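Local coordinates for tyrosine-protein phosphatase non-receptor type 18 (Homo sapiens, PDB 2OC3) that hydrolyses the phosphate ester of phosphotyrosine in proteins, removing phosphate from autophosphorylated tyrosine kinases through its catalytic domain, at residues T240-T245 with A277-E282. Numbering follows the deposited sequence.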
loop_
_atom_site.group_PDB
_atom_site.type_symbol
_atom_site.label_atom_id
_atom_site.label_comp_id
_atom_site.label_asym_id
_atom_site.label_seq_id
_atom_site.Cartn_x
_atom_site.Cartn_y
_atom_site.Cartn_z
ATOM N N THR A 240 4.325 1.726 -2.441
ATOM C CA THR A 240 2.934 1.582 -2.030
ATOM C C THR A 240 2.043 2.487 -2.885
ATOM O O THR A 240 0.961 2.071 -3.353
ATOM C CB THR A 240 2.812 1.913 -0.555
ATOM O OG1 THR A 240 3.414 0.863 0.231
ATOM C CG2 THR A 240 1.381 2.063 -0.141
ATOM N N GLY A 241 2.489 3.728 -3.077
ATOM C CA GLY A 241 1.702 4.642 -3.914
ATOM C C GLY A 241 1.635 4.232 -5.367
ATOM O O GLY A 241 0.596 4.414 -6.008
ATOM N N VAL A 242 2.691 3.616 -5.883
ATOM C CA VAL A 242 2.638 3.070 -7.247
ATOM C C VAL A 242 1.549 2.004 -7.312
ATOM O O VAL A 242 0.697 2.038 -8.201
ATOM C CB VAL A 242 3.990 2.505 -7.707
ATOM C CG1 VAL A 242 3.820 1.726 -9.024
ATOM C CG2 VAL A 242 4.984 3.648 -7.869
ATOM N N LEU A 243 1.569 1.029 -6.405
ATOM C CA LEU A 243 0.584 -0.047 -6.434
ATOM C C LEU A 243 -0.842 0.465 -6.317
ATOM O O LEU A 243 -1.734 0.007 -7.046
ATOM C CB LEU A 243 0.820 -1.074 -5.331
ATOM C CG LEU A 243 1.988 -2.024 -5.546
ATOM C CD1 LEU A 243 2.182 -2.946 -4.389
ATOM C CD2 LEU A 243 1.838 -2.884 -6.822
ATOM N N CYS A 244 -1.087 1.393 -5.385
ATOM C CA CYS A 244 -2.453 1.906 -5.192
ATOM C C CYS A 244 -2.910 2.648 -6.429
ATOM O O CYS A 244 -4.091 2.535 -6.846
ATOM C CB CYS A 244 -2.565 2.821 -3.980
ATOM S SG CYS A 244 -2.314 1.936 -2.387
ATOM N N THR A 245 -2.015 3.394 -7.057
ATOM C CA THR A 245 -2.402 4.166 -8.235
ATOM C C THR A 245 -2.683 3.233 -9.420
ATOM O O THR A 245 -3.649 3.451 -10.174
ATOM C CB THR A 245 -1.321 5.194 -8.629
ATOM O OG1 THR A 245 -1.098 6.083 -7.527
ATOM C CG2 THR A 245 -1.768 5.992 -9.853
ATOM N N ALA A 277 4.079 11.221 0.652
ATOM C CA ALA A 277 5.034 10.811 -0.376
ATOM C C ALA A 277 4.569 9.664 -1.246
ATOM O O ALA A 277 5.398 8.932 -1.819
ATOM C CB ALA A 277 6.376 10.477 0.271
ATOM N N ALA A 278 3.238 9.502 -1.386
ATOM C CA ALA A 278 2.701 8.469 -2.290
ATOM C C ALA A 278 3.255 8.780 -3.698
ATOM O O ALA A 278 3.032 9.840 -4.252
ATOM C CB ALA A 278 1.164 8.469 -2.279
ATOM N N VAL A 279 3.994 7.830 -4.231
ATOM C CA VAL A 279 4.771 7.951 -5.456
ATOM C C VAL A 279 5.891 8.968 -5.151
ATOM O O VAL A 279 5.695 10.179 -5.239
ATOM C CB VAL A 279 3.955 8.327 -6.701
ATOM C CG1 VAL A 279 4.864 8.272 -7.919
ATOM C CG2 VAL A 279 2.779 7.414 -6.875
ATOM N N GLN A 280 7.046 8.473 -4.753
ATOM C CA GLN A 280 8.048 9.282 -4.119
ATOM C C GLN A 280 9.048 9.878 -5.111
ATOM O O GLN A 280 9.569 10.977 -4.882
ATOM C CB GLN A 280 8.763 8.413 -3.092
ATOM C CG GLN A 280 9.625 9.161 -2.129
ATOM C CD GLN A 280 9.773 8.383 -0.841
ATOM O OE1 GLN A 280 9.623 7.154 -0.812
ATOM N NE2 GLN A 280 10.030 9.093 0.236
ATOM N N THR A 281 9.329 9.171 -6.193
ATOM C CA THR A 281 10.414 9.552 -7.105
ATOM C C THR A 281 9.970 9.704 -8.551
ATOM O O THR A 281 8.955 9.141 -8.995
ATOM C CB THR A 281 11.580 8.557 -7.045
ATOM O OG1 THR A 281 11.157 7.328 -7.639
ATOM C CG2 THR A 281 12.028 8.296 -5.624
ATOM N N GLU A 282 10.731 10.501 -9.318
ATOM C CA GLU A 282 10.497 10.646 -10.722
ATOM C C GLU A 282 10.523 9.280 -11.445
ATOM O O GLU A 282 9.689 9.039 -12.319
ATOM C CB GLU A 282 11.515 11.639 -11.343
ATOM C CG GLU A 282 11.309 11.885 -12.814
ATOM C CD GLU A 282 12.413 12.708 -13.448
ATOM O OE1 GLU A 282 12.845 13.711 -12.846
ATOM O OE2 GLU A 282 12.833 12.351 -14.561
#
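V279 lays its CG2 methyl over the peptide group between G241 and V242, 3.7 Å from G241 C and 3.9 Å from V242 N. In the classical protein tyrosine phosphatase fold, this joins helix 238-254, which follows the active-site P-loop carrying C233, to the Q loop, whose Q280 probably binds substrate, as in related phosphatases. A glycine suits position 241 because the loop backbone runs directly against the helix: G241 CA and A278 CA lie 4.3 Å apart, and a CB at 241 would collide with A278 CA and V279 N. A278 adds just a methyl, its CB 4.2 Å from G241 CA. Branched V279 holds CG1 anti to its backbone N (chi1 -174°), which turns CG2 onto the helix, where it also approaches V242 CG2 at 4.5 Å. R272, in helix 264-272, hydrogen-bonds both A278 O and V279 O. One turn along the helix, T245 crosses V279 at about a right angle, with OG1 4.2 Å from CG2. Threonine suits this place: its side chain meets L264, V267, M271 and L288, while its hydroxyl returns to the helix backbone. A valine in place of T245 would probably leave G241 O without its hydroxyl partner. That carbonyl takes two bonds from opposite faces of its plane, the helical one from T245 N at 3.0 Å and a second from T245 OG1 at 2.8 Å, tilted 29° out of the plane.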